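Chain length determinant protein (Shigella flexneri, PDB 4ZM5) regulates the chain length of the lipopolysaccharide O-antigen, probably through its periplasmic domain in assemblies of several subunits. Local coordinates at residues E65-T70 / A99-Q104; R148-A153 / E184-M189. The protein carries 1 engineered substitution. All coordinates share one frame; numbering follows the deposited sequence.

The two contacts sit at far ends of an elongated chain and on opposite sides of its centre. Helix 91-159 joins them: contact 1 uses an early turn of it and contact 2 a late one. Their centres are 78 Å apart, and their nearest atoms are about 60 Å apart, so they do not touch. Contact 1 belongs to the alpha/beta part that carries both chain ends, which in Wzz proteins is the membrane-proximal base. Contact 2 belongs to the distal tip, where helix 183-191 turns back against the far end of helix 91-159. Contact 1 is partly buried and contact 2 is buried.

Contact 1 (E65-T70 / A99-Q104)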
# COMPACT_ATOMS: atom_id res chain seq x y z
N GLU B 65 24.83 -13.35 37.06
CA GLU B 65 26.12 -13.21 36.37
C GLU B 65 25.82 -12.49 35.05
O GLU B 65 25.26 -13.09 34.11
CB GLU B 65 26.81 -14.58 36.18
CG GLU B 65 28.32 -14.51 35.96
CD GLU B 65 28.83 -14.05 34.60
OE1 GLU B 65 28.11 -14.23 33.59
OE2 GLU B 65 29.97 -13.54 34.54
N PRO B 66 26.09 -11.17 35.00
CA PRO B 66 25.77 -10.40 33.80
C PRO B 66 26.57 -10.79 32.56
O PRO B 66 27.78 -11.03 32.63
CB PRO B 66 26.10 -8.95 34.20
CG PRO B 66 26.29 -8.96 35.65
CD PRO B 66 26.71 -10.33 36.04
N GLU B 67 25.88 -10.82 31.41
CA GLU B 67 26.49 -11.11 30.12
C GLU B 67 26.50 -9.83 29.30
O GLU B 67 25.61 -8.97 29.44
CB GLU B 67 25.74 -12.24 29.38
CG GLU B 67 25.91 -13.63 30.00
CD GLU B 67 25.01 -14.72 29.43
OE1 GLU B 67 24.16 -15.24 30.18
OE2 GLU B 67 25.15 -15.07 28.23
N LYS B 68 27.54 -9.67 28.47
CA LYS B 68 27.69 -8.51 27.62
C LYS B 68 27.38 -8.89 26.18
O LYS B 68 28.11 -9.67 25.56
CB LYS B 68 29.10 -7.88 27.77
CG LYS B 68 29.45 -6.76 26.78
CD LYS B 68 28.81 -5.41 27.12
CE LYS B 68 29.60 -4.27 26.53
NZ LYS B 68 28.92 -2.96 26.74
N LEU B 69 26.26 -8.35 25.68
CA LEU B 69 25.81 -8.45 24.29
C LEU B 69 25.53 -7.06 23.78
O LEU B 69 24.87 -6.26 24.47
CB LEU B 69 24.60 -9.37 24.14
CG LEU B 69 24.22 -9.67 22.71
CD1 LEU B 69 24.33 -11.13 22.42
CD2 LEU B 69 22.83 -9.17 22.44
N THR B 70 26.04 -6.76 22.59
CA THR B 70 25.99 -5.44 21.98
C THR B 70 25.38 -5.47 20.59
O THR B 70 25.57 -6.43 19.84
CB THR B 70 27.42 -4.88 21.93
OG1 THR B 70 28.15 -5.26 23.10
CG2 THR B 70 27.44 -3.39 21.82
N ALA B 99 25.69 -16.81 17.73
CA ALA B 99 24.86 -17.46 16.72
C ALA B 99 23.52 -17.92 17.31
O ALA B 99 22.48 -17.74 16.66
CB ALA B 99 25.59 -18.63 16.09
N GLN B 100 23.53 -18.46 18.55
CA GLN B 100 22.33 -18.92 19.25
C GLN B 100 21.39 -17.75 19.51
O GLN B 100 20.20 -17.86 19.21
CB GLN B 100 22.68 -19.64 20.57
CG GLN B 100 23.16 -21.08 20.39
CD GLN B 100 23.57 -21.72 21.70
OE1 GLN B 100 22.73 -22.08 22.54
NE2 GLN B 100 24.87 -21.89 21.90
N TYR B 101 21.92 -16.62 20.02
CA TYR B 101 21.12 -15.43 20.31
C TYR B 101 20.54 -14.83 19.02
O TYR B 101 19.41 -14.34 19.04
CB TYR B 101 21.94 -14.39 21.11
CG TYR B 101 22.14 -14.73 22.58
CD1 TYR B 101 21.05 -15.05 23.40
CD2 TYR B 101 23.41 -14.70 23.17
CE1 TYR B 101 21.23 -15.37 24.75
CE2 TYR B 101 23.60 -15.01 24.52
CZ TYR B 101 22.51 -15.35 25.31
OH TYR B 101 22.71 -15.67 26.63
N ILE B 102 21.28 -14.90 17.90
CA ILE B 102 20.80 -14.41 16.61
C ILE B 102 19.64 -15.31 16.13
O ILE B 102 18.65 -14.79 15.63
CB ILE B 102 21.95 -14.31 15.56
CG1 ILE B 102 22.94 -13.19 15.95
CG2 ILE B 102 21.40 -14.09 14.13
CD1 ILE B 102 24.24 -13.12 15.11
N GLN B 103 19.76 -16.65 16.33
CA GLN B 103 18.73 -17.64 15.96
C GLN B 103 17.46 -17.48 16.80
O GLN B 103 16.35 -17.59 16.27
CB GLN B 103 19.27 -19.08 16.10
CG GLN B 103 18.41 -20.16 15.40
CD GLN B 103 18.15 -19.84 13.94
OE1 GLN B 103 19.08 -19.66 13.14
NE2 GLN B 103 16.87 -19.73 13.58
N GLN B 104 17.64 -17.23 18.10
CA GLN B 104 16.59 -17.00 19.09
C GLN B 104 15.71 -15.81 18.66
O GLN B 104 14.48 -15.92 18.66
CB GLN B 104 17.26 -16.72 20.45
CG GLN B 104 16.36 -16.83 21.65
CD GLN B 104 17.10 -16.50 22.93
OE1 GLN B 104 16.94 -15.41 23.48
NE2 GLN B 104 17.93 -17.43 23.42
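Leu69 and Tyr101 make the apolar half of this contact. With CG opposite the backbone N (chi1 -172°), Leu69 extends its CD1 methyl to the Tyr101 ring, 3.8 Å from CD2 of that ring and approaching it obliquely. This is the tightly packed side. Leu69 is buried among Phe53 of helix 38-53, Leu60 and the engineered Pro57 of helix 55-61, and Tyr86 of strand 82-88, while Tyr101 leans on Leu56 and Leu60. The pairing ties strand 68-73, an outer strand of the antiparallel sheet within the chain, to the start of long helix 91-159 in the alpha/beta base domain of the Wzz fold.

The other half is polar and more open to solvent. Glu67 is partly exposed, like Tyr101. The Tyr101 hydroxyl OH donates a hydrogen bond to Glu67 OE2 at 3.0 Å. OE2 sits at the ring edge, in the ring plane. The hydroxyl reaches OE2 from the syn side, 34° out of the carboxylate plane. Glu67 is extended beyond CG and meets the tyrosine at about a right angle. Its carboxylate has two more partners: Tyr86 OH also hydrogen-bonds OE2, and Gln63 NE2 hydrogen-bonds OE1. Next to it, exposed Pro66 packs on Arg238 of the second subunit.

Contact 2 (R148-A153 / E184-M189); sequences RQIQEA and EALESM
Ile150 packs against Leu186 and Met189, and its branch methyl CG2 does most of the touching. Its chi1 of -63° puts CG2 opposite the backbone N, where it meets the Leu186 carbonyl. CG2 lies 3.6 Å from the backbone O of Leu186 and 3.8 Å from Leu186 CD2. It also reaches CB of Met189 at 3.9 Å. The other branch of Ile150 ends in CD1, 4.2 Å from Met189 SD. Met189 crosses Ile150 at about a right angle; its CB points at the long helix, and the rest of the extended chain runs past Ile150.

One turn beyond Ile150, Ala153 is met by the other methyl of Leu186, CD1. This CD1 rests 3.7 Å from the backbone O of Ala153 and 4.1 Å from Ala153 CB. Such a close approach to the helix backbone is consistent with the small alanine side chain. No hydrogen bond crosses between the segments, and all four touching residues are buried.

The two helix segments run roughly antiparallel, at 146°, with axes 9.4 Å apart at closest approach. They are part of the helical tip of the chain, where short helix 183-191 folds back along the end of helix 91-159.

Further out, Leu154 and Ala157 extend the apolar bed under Leu186, while Leu178 touches Ala153 and Ile190 touches Ile150. Neighbouring subunits also reach this region. Ser188 OG hydrogen-bonds Gln159 OE1 of the third subunit, and Glu152 OE1 hydrogen-bonds Thr195 OG1 of the second.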
# COMPACT_ATOMS: atom_id res chain seq x y z
N ARG B 148 -38.03 1.71 -11.67
CA ARG B 148 -39.07 2.69 -11.32
C ARG B 148 -39.43 3.56 -12.53
O ARG B 148 -40.62 3.75 -12.82
CB ARG B 148 -38.62 3.56 -10.13
CG ARG B 148 -38.78 2.87 -8.77
CD ARG B 148 -38.59 3.80 -7.57
NE ARG B 148 -37.39 4.65 -7.62
CZ ARG B 148 -36.20 4.31 -7.13
NH1 ARG B 148 -36.02 3.13 -6.54
NH2 ARG B 148 -35.17 5.14 -7.24
N GLN B 149 -38.40 4.02 -13.28
CA GLN B 149 -38.55 4.82 -14.51
C GLN B 149 -39.33 4.07 -15.59
O GLN B 149 -40.20 4.66 -16.22
CB GLN B 149 -37.18 5.26 -15.05
CG GLN B 149 -36.47 6.21 -14.10
CD GLN B 149 -35.15 6.74 -14.65
OE1 GLN B 149 -34.32 6.01 -15.16
NE2 GLN B 149 -34.92 8.03 -14.51
N ILE B 150 -39.03 2.75 -15.76
CA ILE B 150 -39.71 1.84 -16.70
C ILE B 150 -41.16 1.65 -16.23
O ILE B 150 -42.07 1.70 -17.06
CB ILE B 150 -38.94 0.48 -16.87
CG1 ILE B 150 -37.53 0.73 -17.49
CG2 ILE B 150 -39.72 -0.54 -17.70
CD1 ILE B 150 -36.51 -0.41 -17.32
N GLN B 151 -41.39 1.51 -14.90
CA GLN B 151 -42.74 1.37 -14.34
C GLN B 151 -43.60 2.61 -14.61
O GLN B 151 -44.79 2.48 -14.93
CB GLN B 151 -42.70 1.08 -12.82
CG GLN B 151 -42.49 -0.39 -12.49
CD GLN B 151 -42.24 -0.69 -11.03
OE1 GLN B 151 -41.58 0.07 -10.30
NE2 GLN B 151 -42.69 -1.85 -10.58
N GLU B 152 -42.99 3.79 -14.51
CA GLU B 152 -43.67 5.05 -14.77
C GLU B 152 -44.00 5.21 -16.24
O GLU B 152 -45.12 5.58 -16.57
CB GLU B 152 -42.84 6.24 -14.27
CG GLU B 152 -42.86 6.37 -12.76
CD GLU B 152 -44.22 6.30 -12.08
OE1 GLU B 152 -45.06 7.19 -12.35
OE2 GLU B 152 -44.42 5.37 -11.27
N ALA B 153 -43.04 4.86 -17.12
CA ALA B 153 -43.17 4.92 -18.57
C ALA B 153 -44.25 3.97 -19.08
O ALA B 153 -44.91 4.27 -20.08
CB ALA B 153 -41.83 4.60 -19.22
N GLU B 184 -45.64 -3.29 -24.40
CA GLU B 184 -45.24 -4.69 -24.53
C GLU B 184 -43.79 -4.93 -24.08
O GLU B 184 -43.54 -5.84 -23.28
CB GLU B 184 -45.41 -5.17 -25.97
CG GLU B 184 -46.63 -6.05 -26.21
CD GLU B 184 -46.86 -6.27 -27.69
OE1 GLU B 184 -46.37 -7.28 -28.25
OE2 GLU B 184 -47.47 -5.37 -28.31
N ALA B 185 -42.83 -4.11 -24.57
CA ALA B 185 -41.42 -4.21 -24.20
C ALA B 185 -41.19 -3.73 -22.77
O ALA B 185 -40.33 -4.26 -22.06
CB ALA B 185 -40.57 -3.39 -25.15
N LEU B 186 -41.93 -2.71 -22.35
CA LEU B 186 -41.80 -2.18 -21.00
C LEU B 186 -42.26 -3.20 -19.96
O LEU B 186 -41.57 -3.36 -18.95
CB LEU B 186 -42.56 -0.86 -20.86
CG LEU B 186 -42.01 0.33 -21.68
CD1 LEU B 186 -42.99 1.50 -21.65
CD2 LEU B 186 -40.60 0.76 -21.21
N GLU B 187 -43.38 -3.92 -20.23
CA GLU B 187 -43.89 -4.98 -19.35
C GLU B 187 -42.86 -6.08 -19.20
O GLU B 187 -42.59 -6.53 -18.08
CB GLU B 187 -45.21 -5.55 -19.88
CG GLU B 187 -46.43 -4.79 -19.40
CD GLU B 187 -47.68 -4.96 -20.24
OE1 GLU B 187 -47.82 -5.99 -20.94
OE2 GLU B 187 -48.54 -4.04 -20.19
N SER B 188 -42.23 -6.48 -20.34
CA SER B 188 -41.19 -7.49 -20.41
C SER B 188 -39.99 -7.09 -19.54
O SER B 188 -39.48 -7.94 -18.82
CB SER B 188 -40.76 -7.71 -21.86
OG SER B 188 -39.96 -8.88 -21.97
N MET B 189 -39.60 -5.80 -19.57
CA MET B 189 -38.48 -5.27 -18.79
C MET B 189 -38.78 -5.38 -17.28
O MET B 189 -37.88 -5.71 -16.51
CB MET B 189 -38.15 -3.83 -19.19
CG MET B 189 -37.57 -3.73 -20.57
SD MET B 189 -37.18 -2.04 -21.08
CE MET B 189 -36.99 -2.28 -22.89